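PDB 3MST: putative nitrate transport protein from Thermoplasma volcanium, which is of unestablished function but probably acts as a solute-binding protein in the uptake of nitrate or a similar small molecule. Local coordinates for residues V30-L35 and E191-K196; L34-E39 and I179-N184; A101-R106 and S231-E236; L229-R232 and L237-I240. All coordinates share one frame; numbering follows the deposited sequence.

How the contacts relate
Contacts 1 and 2 share helix 32-36 and lie 8 Å apart, centre to centre. In the lobe built on the six-stranded sheet, they set this short helix against the successive helices 186-197 and 169-184. Both are largely buried and rely on aliphatic and aromatic carbon; contact 1 adds a lysine whose salt bridges to Glu38 and Glu39 tie it to contact 2. Contacts 3 and 4, across the chain's centre and with their own centres 9 Å apart, are nearer the surface and share Ser231 and Arg232. Contact 3 brings the chain's tail against helix 100-112 with apolar packing and a bridging water, whereas contact 4 folds that tail back on itself around a serine.

Contact 1 (V30-L35 and E191-K196); sequences VSFPLL and EIISKK
Phe32 lies against Ile193, where the short helix 32-36 packs on helix 186-197 in one lobe of a two-lobed fold resembling that of periplasmic binding proteins. Following Phe32 outward, CB meets Ile193 CD1 at 3.7 Å, and CG stays beside that same methyl. Beyond CG the ring passes under the other branch: CD1 and CE1 on one side and CD2 and CE2 on the other all lie 3.6 to 4.0 Å from Ile193 CG2, and at the tip CZ is equally close to it. Ile193 CG2 sits over the centre of the Phe32 ring, 3.6 Å from the centroid and 11° off the normal, a well-centred CH-pi contact. The two side chains cross at about a right angle, and Met205 of helix 202-208 touches both.

The polar end of the contact belongs to Lys196. Its chain is extended, with CD 4.3 Å from Leu35 CB, and carries the ammonium beyond the leucine to the end of helix 32-36. There NZ forms salt bridges with Glu39 and Glu38, which probably keep it charged. Its third partner is Leu35 O: Lys196 NZ donates to it over 3.0 Å, in the carbonyl plane, with a C=O...N angle of 153°.

Contact 2 (L34-E39 and I179-N184); sequences LLVIEE and IDFIKN
Phe181 holds CG opposite its backbone N (chi1 -178°), and that torsion carries the ring away from helix 169-184 to the flank of Val36. The valine answers with chi1 -66°, which puts CG2 in the crowded position between its own N and carbonyl carbon and leaves that methyl facing the ring. Val36 CG2 then reaches Phe181 CD1 at 3.6 Å, while Val36 CB is 3.7 Å from the same ring atom. The carbonyl O of Val36 lies over one face of the ring.

The same methyl, Val36 CG2, also meets Ile182 CG1 at 3.9 Å, the side chains crossing at about a right angle, so it is shared by two successive residues of the helix. Ile37, the next residue along the chain, joins in: its CG2 passes Phe181 CB at 4.0 Å, the two side chains running in opposite directions.

Helix 186-197 completes the surroundings, with Ala189 and Ile192 against the phenylalanine and Ala189 and Ile193 against the valine. Cutting Phe181 back to an alanine would probably strip Val36 of the ring carbon it packs on, leave Ile37 CG2 with CB alone of this partner, and open a gap where the three helices meet. No hydrogen bond crosses between 34-39 and 179-184. The junction therefore holds by fit between hydrocarbon surfaces, consistent with hydrophobic packing inside the lobe.

Contact 3 (A101-R106 and S231-E236); sequences ADFNAR and SRVVPE
Phe103 takes a methyl of Val234 over one face of its ring: Val234 CG2 stands 3.6 Å from the centroid, 16° off the normal and shifted toward the rim, a CH-pi contact. Val233 reaches the same ring obliquely, its CG2 3.6 Å from Phe103 CD1. The other methyl of Val233, CG1, turns to Arg106 and sits over the centre of the guanidinium, 3.7 Å above its plane. A bend at chi3 (56°) folds the arginine back to this position, with NH1 at the edge of the Phe103 ring and in its plane.

One water bridges the polar side. It accepts from Arg106 NH2 at 2.9 Å, lying in the plane of the guanidinium, and donates to Val233 O at 3.1 Å. With a smaller alanine at Phe103, Val234 CG2 would probably lose the ring face it rests on, Val233 CG2 all of this partner but CB, and Arg106 NH1 the ring edge beside it.

Helix 100-112 belongs with the five-stranded sheet, whereas the loop 231-236 follows helix 220-230, beyond an edge strand of the six-stranded one. Carbon packing thus joins the tail to the second lobe, while the arginine's charge stays at the water-accessible margin, its flat face covered by a methyl.

Contact 4 (L229-R232 and L237-I240); sequences LYSR and LNDI
The two backbones come closest at Ser231 and Leu237, whose CA atoms are 5.3 Å apart. Residues 229-232 lie where helix 220-230 runs out, with Arg232 N still bonded to Leu229 O. Four residues later the chain is back in a 3-10 turn at 237-239, where Ile240 N bonds to Leu237 O at 3.0 Å. The chain has thus reversed within a few residues, setting the turn beside the end of the helix it has just left.

Leu237 makes the apolar part of the contact. Its CD1 rests 3.5 Å from Tyr230 CB and also lies near the tyrosine's carbonyl carbon, touching the root of that side chain and not its ring. Its chi1 of -109° is well away from a staggered value, which suggests that the close fit costs some strain. The tyrosine ring leads elsewhere: its OH bonds to Asn104 of helix 100-112 and to an unidentified molecule, probably from the crystallisation liquor, though such molecules can mark a pocket.

Ser231 faces the turn directly. Its OG lies 3.2 Å from Leu237 CB and 3.1 Å from Asn238 ND2, but the angle to the amide is too poor for a hydrogen bond. The amide also leans on the serine's carbon, with Asn238 OD1 3.5 Å from Ser231 CB. A second conformer of Ser231 makes these approaches less certain. The hydroxyl's hydrogen bond goes instead to Arg227 O, four residues back, in helix 220-230. Its polarity is therefore met on its own side of the contact, and the two segments meet through close packing alone.

Contact 1 (V30-L35 and E191-K196)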
loop_
_atom_site.group_PDB
_atom_site.type_symbol
_atom_site.label_atom_id
_atom_site.label_comp_id
_atom_site.label_asym_id
_atom_site.label_seq_id
_atom_site.Cartn_x
_atom_site.Cartn_y
_atom_site.Cartn_z
ATOM N N VAL A 30 2.163 0.734 -3.604
ATOM C CA VAL A 30 1.897 2.172 -3.719
ATOM C C VAL A 30 2.852 2.851 -4.697
ATOM O O VAL A 30 2.497 3.836 -5.309
ATOM C CB VAL A 30 1.941 2.896 -2.343
ATOM C CG1 VAL A 30 3.394 2.974 -1.795
ATOM C CG2 VAL A 30 1.334 4.299 -2.440
ATOM N N SER A 31 4.077 2.323 -4.849
ATOM C CA SER A 31 5.048 2.903 -5.771
ATOM C C SER A 31 4.835 2.592 -7.237
ATOM O O SER A 31 5.416 3.275 -8.084
ATOM C CB SER A 31 6.455 2.444 -5.405
ATOM O OG SER A 31 6.676 1.077 -5.695
ATOM N N PHE A 32 4.059 1.556 -7.544
ATOM C CA PHE A 32 4.128 0.975 -8.873
ATOM C C PHE A 32 3.724 1.960 -9.969
ATOM O O PHE A 32 4.376 1.955 -11.026
ATOM C CB PHE A 32 3.328 -0.305 -8.961
ATOM C CG PHE A 32 3.863 -1.452 -8.088
ATOM C CD1 PHE A 32 5.061 -1.368 -7.394
ATOM C CD2 PHE A 32 3.092 -2.585 -8.011
ATOM C CE1 PHE A 32 5.482 -2.477 -6.613
ATOM C CE2 PHE A 32 3.471 -3.683 -7.251
ATOM C CZ PHE A 32 4.662 -3.616 -6.540
ATOM N N PRO A 33 2.694 2.803 -9.786
ATOM C CA PRO A 33 2.343 3.740 -10.847
ATOM C C PRO A 33 3.470 4.698 -11.185
ATOM O O PRO A 33 3.561 5.123 -12.372
ATOM C CB PRO A 33 1.105 4.463 -10.293
ATOM C CG PRO A 33 0.461 3.389 -9.416
ATOM C CD PRO A 33 1.690 2.816 -8.718
ATOM N N LEU A 34 4.330 5.063 -10.238
ATOM C CA LEU A 34 5.460 5.961 -10.547
ATOM C C LEU A 34 6.648 5.172 -11.092
ATOM O O LEU A 34 7.371 5.685 -11.971
ATOM C CB LEU A 34 5.839 6.819 -9.347
ATOM C CG LEU A 34 4.679 7.763 -8.937
ATOM C CD1 LEU A 34 5.090 8.596 -7.682
ATOM C CD2 LEU A 34 4.203 8.679 -10.078
ATOM N N LEU A 35 6.851 3.908 -10.691
ATOM C CA LEU A 35 7.924 3.102 -11.241
ATOM C C LEU A 35 7.756 2.938 -12.720
ATOM O O LEU A 35 8.727 2.999 -13.464
ATOM C CB LEU A 35 7.997 1.695 -10.619
ATOM C CG LEU A 35 8.378 1.620 -9.137
ATOM C CD1 LEU A 35 8.480 0.165 -8.730
ATOM C CD2 LEU A 35 9.729 2.333 -8.821
ATOM N N GLU A 191 7.050 -6.425 -15.988
ATOM C CA GLU A 191 8.493 -6.527 -16.140
ATOM C C GLU A 191 9.223 -5.356 -15.501
ATOM O O GLU A 191 10.246 -5.551 -14.849
ATOM C CB GLU A 191 8.880 -6.616 -17.618
ATOM C CG GLU A 191 8.130 -7.644 -18.420
ATOM C CD GLU A 191 8.646 -7.759 -19.839
ATOM O OE1 GLU A 191 9.576 -6.980 -20.223
ATOM O OE2 GLU A 191 8.109 -8.623 -20.566
ATOM N N ILE A 192 8.690 -4.135 -15.664
ATOM C CA ILE A 192 9.315 -2.973 -15.061
ATOM C C ILE A 192 9.305 -3.068 -13.538
ATOM O O ILE A 192 10.300 -2.812 -12.878
ATOM C CB ILE A 192 8.646 -1.640 -15.529
ATOM C CG1 ILE A 192 8.877 -1.401 -17.032
ATOM C CG2 ILE A 192 9.220 -0.502 -14.716
ATOM C CD1 ILE A 192 7.739 -0.518 -17.632
ATOM N N ILE A 193 8.154 -3.395 -12.971
ATOM C CA ILE A 193 8.002 -3.493 -11.511
ATOM C C ILE A 193 8.903 -4.565 -10.944
ATOM O O ILE A 193 9.595 -4.367 -9.940
ATOM C CB ILE A 193 6.523 -3.748 -11.147
ATOM C CG1 ILE A 193 5.679 -2.489 -11.436
ATOM C CG2 ILE A 193 6.394 -4.148 -9.668
ATOM C CD1 ILE A 193 4.218 -2.763 -11.615
ATOM N N SER A 194 8.941 -5.712 -11.617
ATOM C CA SER A 194 9.810 -6.808 -11.186
ATOM C C SER A 194 11.290 -6.382 -11.198
ATOM O O SER A 194 12.012 -6.574 -10.208
ATOM C CB SER A 194 9.538 -8.078 -12.020
ATOM O OG SER A 194 9.720 -7.897 -13.412
ATOM N N LYS A 195 11.731 -5.730 -12.281
ATOM C CA LYS A 195 13.121 -5.269 -12.369
ATOM C C LYS A 195 13.501 -4.202 -11.356
ATOM O O LYS A 195 14.572 -4.245 -10.731
ATOM C CB LYS A 195 13.434 -4.788 -13.782
ATOM C CG LYS A 195 13.512 -5.930 -14.800
ATOM C CD LYS A 195 13.781 -5.411 -16.227
ATOM C CE LYS A 195 14.048 -6.603 -17.141
ATOM N NZ LYS A 195 14.331 -6.222 -18.565
ATOM N N LYS A 196 12.623 -3.214 -11.174
ATOM C CA LYS A 196 12.941 -2.087 -10.318
ATOM C C LYS A 196 12.725 -2.363 -8.810
ATOM O O LYS A 196 13.390 -1.778 -7.968
ATOM C CB LYS A 196 12.136 -0.856 -10.763
ATOM C CG LYS A 196 12.540 -0.351 -12.107
ATOM C CD LYS A 196 11.795 0.929 -12.456
ATOM C CE LYS A 196 12.260 1.509 -13.782
ATOM N NZ LYS A 196 11.638 2.857 -14.038
#

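Contact 2 (L34-E39 and I179-N184)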
loop_
_atom_site.group_PDB
_atom_site.type_symbol
_atom_site.label_atom_id
_atom_site.label_comp_id
_atom_site.label_asym_id
_atom_site.label_seq_id
_atom_site.Cartn_x
_atom_site.Cartn_y
_atom_site.Cartn_z
ATOM N N LEU A 34 4.330 5.063 -10.238
ATOM C CA LEU A 34 5.460 5.961 -10.547
ATOM C C LEU A 34 6.648 5.172 -11.092
ATOM O O LEU A 34 7.371 5.685 -11.971
ATOM C CB LEU A 34 5.839 6.819 -9.347
ATOM C CG LEU A 34 4.679 7.763 -8.937
ATOM C CD1 LEU A 34 5.090 8.596 -7.682
ATOM C CD2 LEU A 34 4.203 8.679 -10.078
ATOM N N LEU A 35 6.851 3.908 -10.691
ATOM C CA LEU A 35 7.924 3.102 -11.241
ATOM C C LEU A 35 7.756 2.938 -12.720
ATOM O O LEU A 35 8.727 2.999 -13.464
ATOM C CB LEU A 35 7.997 1.695 -10.619
ATOM C CG LEU A 35 8.378 1.620 -9.137
ATOM C CD1 LEU A 35 8.480 0.165 -8.730
ATOM C CD2 LEU A 35 9.729 2.333 -8.821
ATOM N N VAL A 36 6.546 2.684 -13.162
ATOM C CA VAL A 36 6.355 2.266 -14.555
ATOM C C VAL A 36 6.618 3.391 -15.532
ATOM O O VAL A 36 6.976 3.114 -16.688
ATOM C CB VAL A 36 4.997 1.600 -14.815
ATOM C CG1 VAL A 36 4.923 0.271 -14.048
ATOM C CG2 VAL A 36 3.769 2.498 -14.505
ATOM N N ILE A 37 6.401 4.638 -15.116
ATOM C CA ILE A 37 6.638 5.807 -15.991
ATOM C C ILE A 37 7.748 6.708 -15.440
ATOM O O ILE A 37 7.826 7.899 -15.780
ATOM C CB ILE A 37 5.352 6.598 -16.268
ATOM C CG1 ILE A 37 4.713 7.114 -14.965
ATOM C CG2 ILE A 37 4.393 5.783 -17.142
ATOM C CD1 ILE A 37 3.664 8.186 -15.227
ATOM N N GLU A 38 8.653 6.144 -14.636
ATOM C CA GLU A 38 9.712 6.921 -13.985
ATOM C C GLU A 38 10.435 7.891 -14.947
ATOM O O GLU A 38 10.721 9.030 -14.617
ATOM C CB GLU A 38 10.724 5.993 -13.315
ATOM C CG GLU A 38 11.863 6.706 -12.666
ATOM C CD GLU A 38 12.905 5.802 -12.012
ATOM O OE1 GLU A 38 12.830 4.571 -12.224
ATOM O OE2 GLU A 38 13.800 6.373 -11.364
ATOM N N GLU A 39 10.794 7.336 -16.101
ATOM C CA GLU A 39 11.593 8.010 -17.086
ATOM C C GLU A 39 10.883 9.184 -17.753
ATOM O O GLU A 39 11.531 9.926 -18.492
ATOM C CB GLU A 39 12.049 7.021 -18.140
ATOM C CG GLU A 39 12.963 5.901 -17.608
ATOM C CD GLU A 39 12.223 4.800 -16.857
ATOM O OE1 GLU A 39 10.970 4.664 -16.971
ATOM O OE2 GLU A 39 12.911 3.982 -16.171
ATOM N N ILE A 179 -1.163 4.896 -13.309
ATOM C CA ILE A 179 -2.279 3.960 -13.158
ATOM C C ILE A 179 -2.814 3.564 -14.555
ATOM O O ILE A 179 -3.028 2.395 -14.821
ATOM C CB ILE A 179 -3.368 4.571 -12.278
ATOM C CG1 ILE A 179 -2.926 4.676 -10.829
ATOM C CG2 ILE A 179 -4.654 3.736 -12.375
ATOM C CD1 ILE A 179 -3.948 5.365 -9.937
ATOM N N ASP A 180 -2.939 4.542 -15.446
ATOM C CA ASP A 180 -3.400 4.293 -16.804
ATOM C C ASP A 180 -2.398 3.395 -17.543
ATOM O O ASP A 180 -2.779 2.450 -18.247
ATOM C CB ASP A 180 -3.600 5.613 -17.575
ATOM C CG ASP A 180 -4.811 6.422 -17.102
ATOM O OD1 ASP A 180 -5.686 5.880 -16.406
ATOM O OD2 ASP A 180 -4.897 7.627 -17.466
ATOM N N PHE A 181 -1.106 3.656 -17.363
ATOM C CA PHE A 181 -0.092 2.812 -17.978
ATOM C C PHE A 181 -0.271 1.348 -17.551
ATOM O O PHE A 181 -0.266 0.440 -18.375
ATOM C CB PHE A 181 1.319 3.291 -17.678
ATOM C CG PHE A 181 2.393 2.471 -18.348
ATOM C CD1 PHE A 181 2.823 1.306 -17.791
ATOM C CD2 PHE A 181 2.937 2.862 -19.551
ATOM C CE1 PHE A 181 3.806 0.517 -18.385
ATOM C CE2 PHE A 181 3.913 2.095 -20.150
ATOM C CZ PHE A 181 4.341 0.905 -19.570
ATOM N N ILE A 182 -0.431 1.098 -16.265
ATOM C CA ILE A 182 -0.546 -0.266 -15.771
ATOM C C ILE A 182 -1.784 -0.905 -16.397
ATOM O O ILE A 182 -1.684 -2.020 -16.883
ATOM C CB ILE A 182 -0.581 -0.320 -14.206
ATOM C CG1 ILE A 182 0.751 0.124 -13.626
ATOM C CG2 ILE A 182 -1.049 -1.742 -13.708
ATOM C CD1 ILE A 182 0.662 0.345 -12.103
ATOM N N LYS A 183 -2.924 -0.226 -16.338
ATOM C CA LYS A 183 -4.176 -0.785 -16.844
ATOM C C LYS A 183 -4.060 -1.230 -18.299
ATOM O O LYS A 183 -4.630 -2.257 -18.663
ATOM C CB LYS A 183 -5.308 0.229 -16.684
ATOM C CG LYS A 183 -6.675 -0.253 -17.159
ATOM C CD LYS A 183 -7.770 0.726 -16.733
ATOM N N ASN A 184 -3.316 -0.467 -19.104
ATOM C CA ASN A 184 -3.163 -0.688 -20.536
ATOM C C ASN A 184 -1.959 -1.528 -20.967
ATOM O O ASN A 184 -1.849 -1.892 -22.162
ATOM C CB ASN A 184 -3.165 0.682 -21.232
ATOM C CG ASN A 184 -4.529 1.350 -21.156
ATOM O OD1 ASN A 184 -5.518 0.789 -21.618
ATOM N ND2 ASN A 184 -4.590 2.548 -20.600
#

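Contact 3 (A101-R106 and S231-E236)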
loop_
_atom_site.group_PDB
_atom_site.type_symbol
_atom_site.label_atom_id
_atom_site.label_comp_id
_atom_site.label_asym_id
_atom_site.label_seq_id
_atom_site.Cartn_x
_atom_site.Cartn_y
_atom_site.Cartn_z
ATOM N N ALA A 101 0.242 -5.642 6.452
ATOM C CA ALA A 101 -0.516 -6.888 6.600
ATOM C C ALA A 101 -0.899 -7.096 8.077
ATOM O O ALA A 101 -2.047 -7.430 8.385
ATOM C CB ALA A 101 0.300 -8.084 6.086
ATOM N N ASP A 102 0.097 -6.991 8.970
ATOM C CA ASP A 102 -0.169 -7.095 10.400
ATOM C C ASP A 102 -1.215 -6.106 10.880
ATOM O O ASP A 102 -2.127 -6.486 11.614
ATOM C CB ASP A 102 1.126 -6.865 11.155
ATOM C CG ASP A 102 0.974 -6.869 12.675
ATOM O OD1 ASP A 102 0.337 -7.815 13.187
ATOM O OD2 ASP A 102 1.506 -5.904 13.310
ATOM N N PHE A 103 -1.099 -4.844 10.481
ATOM C CA PHE A 103 -2.031 -3.861 10.965
ATOM C C PHE A 103 -3.437 -4.194 10.429
ATOM O O PHE A 103 -4.439 -4.086 11.163
ATOM C CB PHE A 103 -1.600 -2.455 10.592
ATOM C CG PHE A 103 -0.401 -2.005 11.342
ATOM C CD1 PHE A 103 -0.343 -2.105 12.740
ATOM C CD2 PHE A 103 0.675 -1.432 10.683
ATOM C CE1 PHE A 103 0.808 -1.663 13.444
ATOM C CE2 PHE A 103 1.793 -0.950 11.379
ATOM C CZ PHE A 103 1.866 -1.076 12.743
ATOM N N ASN A 104 -3.544 -4.578 9.164
ATOM C CA ASN A 104 -4.820 -4.998 8.601
ATOM C C ASN A 104 -5.403 -6.200 9.350
ATOM O O ASN A 104 -6.607 -6.287 9.613
ATOM C CB ASN A 104 -4.729 -5.288 7.081
ATOM C CG ASN A 104 -4.691 -4.054 6.266
ATOM O OD1 ASN A 104 -5.255 -3.035 6.661
ATOM N ND2 ASN A 104 -4.118 -4.160 5.048
ATOM N N ALA A 105 -4.543 -7.175 9.649
ATOM C CA ALA A 105 -4.993 -8.368 10.384
ATOM C C ALA A 105 -5.548 -7.992 11.747
ATOM O O ALA A 105 -6.546 -8.540 12.203
ATOM C CB ALA A 105 -3.862 -9.397 10.543
ATOM N N ARG A 106 -4.859 -7.087 12.429
ATOM C CA ARG A 106 -5.330 -6.610 13.750
ATOM C C ARG A 106 -6.642 -5.865 13.671
ATOM O O ARG A 106 -7.490 -6.013 14.562
ATOM C CB ARG A 106 -4.277 -5.751 14.428
ATOM C CG ARG A 106 -3.055 -6.568 14.884
ATOM C CD ARG A 106 -1.946 -5.718 15.454
ATOM N NE ARG A 106 -2.478 -4.892 16.571
ATOM C CZ ARG A 106 -1.976 -3.738 17.046
ATOM N NH1 ARG A 106 -0.864 -3.182 16.576
ATOM N NH2 ARG A 106 -2.633 -3.100 18.021
ATOM N N SER A 231 -5.557 4.489 13.202
ATOM C CA SER A 231 -5.120 4.861 14.542
ATOM C C SER A 231 -5.498 3.832 15.603
ATOM O O SER A 231 -4.913 3.844 16.691
ATOM C CB SER A 231 -5.662 6.228 14.949
ATOM O OG SER A 231 -5.066 7.247 14.195
ATOM N N ARG A 232 -6.450 2.947 15.295
ATOM C CA ARG A 232 -6.770 1.846 16.222
ATOM C C ARG A 232 -5.546 1.022 16.538
ATOM O O ARG A 232 -5.416 0.473 17.638
ATOM C CB ARG A 232 -7.845 0.906 15.667
ATOM C CG ARG A 232 -9.187 1.501 15.479
ATOM C CD ARG A 232 -10.112 0.526 14.844
ATOM N NE ARG A 232 -11.423 1.098 14.678
ATOM C CZ ARG A 232 -12.466 0.472 14.142
ATOM N NH1 ARG A 232 -12.396 -0.795 13.759
ATOM N NH2 ARG A 232 -13.612 1.128 14.026
ATOM N N VAL A 233 -4.640 0.926 15.583
ATOM C CA VAL A 233 -3.451 0.077 15.690
ATOM C C VAL A 233 -2.088 0.830 15.610
ATOM O O VAL A 233 -1.081 0.252 16.009
ATOM C CB VAL A 233 -3.497 -1.097 14.679
ATOM C CG1 VAL A 233 -4.699 -1.971 14.988
ATOM C CG2 VAL A 233 -3.531 -0.587 13.226
ATOM N N VAL A 234 -2.089 2.090 15.127
ATOM C CA VAL A 234 -0.942 2.990 15.077
ATOM C C VAL A 234 -1.412 4.344 15.690
ATOM O O VAL A 234 -1.818 5.267 14.997
ATOM C CB VAL A 234 -0.441 3.207 13.634
ATOM C CG1 VAL A 234 0.762 4.150 13.652
ATOM C CG2 VAL A 234 -0.025 1.859 13.039
ATOM N N PRO A 235 -1.412 4.442 17.025
ATOM C CA PRO A 235 -2.038 5.600 17.661
ATOM C C PRO A 235 -1.428 6.950 17.273
ATOM O O PRO A 235 -2.163 7.972 17.238
ATOM C CB PRO A 235 -1.865 5.308 19.157
ATOM C CG PRO A 235 -1.689 3.881 19.283
ATOM C CD PRO A 235 -1.129 3.362 17.991
ATOM N N GLU A 236 -0.125 6.928 16.977
ATOM C CA GLU A 236 0.625 8.095 16.519
ATOM C C GLU A 236 0.023 8.758 15.265
ATOM O O GLU A 236 0.309 9.924 14.969
ATOM C CB GLU A 236 2.092 7.686 16.255
ATOM C CG GLU A 236 2.830 7.081 17.465
ATOM C CD GLU A 236 2.642 5.562 17.624
ATOM O OE1 GLU A 236 1.785 4.920 16.961
ATOM O OE2 GLU A 236 3.381 4.993 18.447
HETATM O O HOH W 1 -1.109 -0.851 18.959
#

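Contact 4 (L229-R232 and L237-I240)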
loop_
_atom_site.group_PDB
_atom_site.type_symbol
_atom_site.label_atom_id
_atom_site.label_comp_id
_atom_site.label_asym_id
_atom_site.label_seq_id
_atom_site.Cartn_x
_atom_site.Cartn_y
_atom_site.Cartn_z
ATOM N N LEU A 229 -9.401 5.015 11.280
ATOM C CA LEU A 229 -9.372 3.555 11.290
ATOM C C LEU A 229 -8.038 2.997 11.707
ATOM O O LEU A 229 -7.947 2.171 12.641
ATOM C CB LEU A 229 -9.774 2.995 9.911
ATOM C CG LEU A 229 -9.735 1.469 9.765
ATOM C CD1 LEU A 229 -10.779 0.801 10.698
ATOM C CD2 LEU A 229 -9.944 1.083 8.283
ATOM N N TYR A 230 -6.977 3.449 11.050
ATOM C CA TYR A 230 -5.665 2.917 11.320
ATOM C C TYR A 230 -5.061 3.393 12.638
ATOM O O TYR A 230 -4.205 2.728 13.170
ATOM C CB TYR A 230 -4.734 3.104 10.115
ATOM C CG TYR A 230 -5.068 2.146 8.984
ATOM C CD1 TYR A 230 -4.622 0.825 9.032
ATOM C CD2 TYR A 230 -5.811 2.528 7.903
ATOM C CE1 TYR A 230 -4.945 -0.073 8.029
ATOM C CE2 TYR A 230 -6.164 1.616 6.874
ATOM C CZ TYR A 230 -5.713 0.305 6.947
ATOM O OH TYR A 230 -5.995 -0.579 5.940
ATOM N N SER A 231 -5.557 4.489 13.202
ATOM C CA SER A 231 -5.120 4.861 14.542
ATOM C C SER A 231 -5.498 3.832 15.603
ATOM O O SER A 231 -4.913 3.844 16.691
ATOM C CB SER A 231 -5.662 6.228 14.949
ATOM O OG SER A 231 -5.066 7.247 14.195
ATOM N N ARG A 232 -6.450 2.947 15.295
ATOM C CA ARG A 232 -6.770 1.846 16.222
ATOM C C ARG A 232 -5.546 1.022 16.538
ATOM O O ARG A 232 -5.416 0.473 17.638
ATOM C CB ARG A 232 -7.845 0.906 15.667
ATOM C CG ARG A 232 -9.187 1.501 15.479
ATOM C CD ARG A 232 -10.112 0.526 14.844
ATOM N NE ARG A 232 -11.423 1.098 14.678
ATOM C CZ ARG A 232 -12.466 0.472 14.142
ATOM N NH1 ARG A 232 -12.396 -0.795 13.759
ATOM N NH2 ARG A 232 -13.612 1.128 14.026
ATOM N N LEU A 237 -0.814 8.021 14.536
ATOM C CA LEU A 237 -1.473 8.528 13.349
ATOM C C LEU A 237 -2.374 9.721 13.592
ATOM O O LEU A 237 -2.584 10.504 12.688
ATOM C CB LEU A 237 -2.328 7.477 12.652
ATOM C CG LEU A 237 -1.793 6.998 11.366
ATOM C CD1 LEU A 237 -2.729 5.889 10.876
ATOM C CD2 LEU A 237 -1.489 8.035 10.279
ATOM N N ASN A 238 -2.963 9.792 14.782
ATOM C CA ASN A 238 -3.929 10.831 15.077
ATOM C C ASN A 238 -3.307 12.197 15.027
ATOM O O ASN A 238 -4.027 13.212 14.897
ATOM C CB ASN A 238 -4.551 10.642 16.458
ATOM C CG ASN A 238 -5.641 9.614 16.456
ATOM O OD1 ASN A 238 -5.690 8.782 17.370
ATOM N ND2 ASN A 238 -6.531 9.650 15.430
ATOM N N ASP A 239 -1.993 12.239 15.186
ATOM C CA ASP A 239 -1.250 13.491 15.128
ATOM C C ASP A 239 -0.790 13.912 13.728
ATOM O O ASP A 239 -0.144 14.938 13.571
ATOM C CB ASP A 239 -0.041 13.370 16.032
ATOM C CG ASP A 239 -0.420 13.006 17.447
ATOM O OD1 ASP A 239 -1.432 13.569 17.948
ATOM O OD2 ASP A 239 0.283 12.140 18.034
ATOM N N ILE A 240 -1.128 13.137 12.718
ATOM C CA ILE A 240 -0.800 13.505 11.329
ATOM C C ILE A 240 -1.953 14.312 10.738
ATOM O O ILE A 240 -3.093 13.910 10.756
ATOM C CB ILE A 240 -0.458 12.245 10.489
ATOM C CG1 ILE A 240 0.818 11.535 10.982
ATOM C CG2 ILE A 240 -0.304 12.602 9.006
ATOM C CD1 ILE A 240 2.126 12.325 10.777
#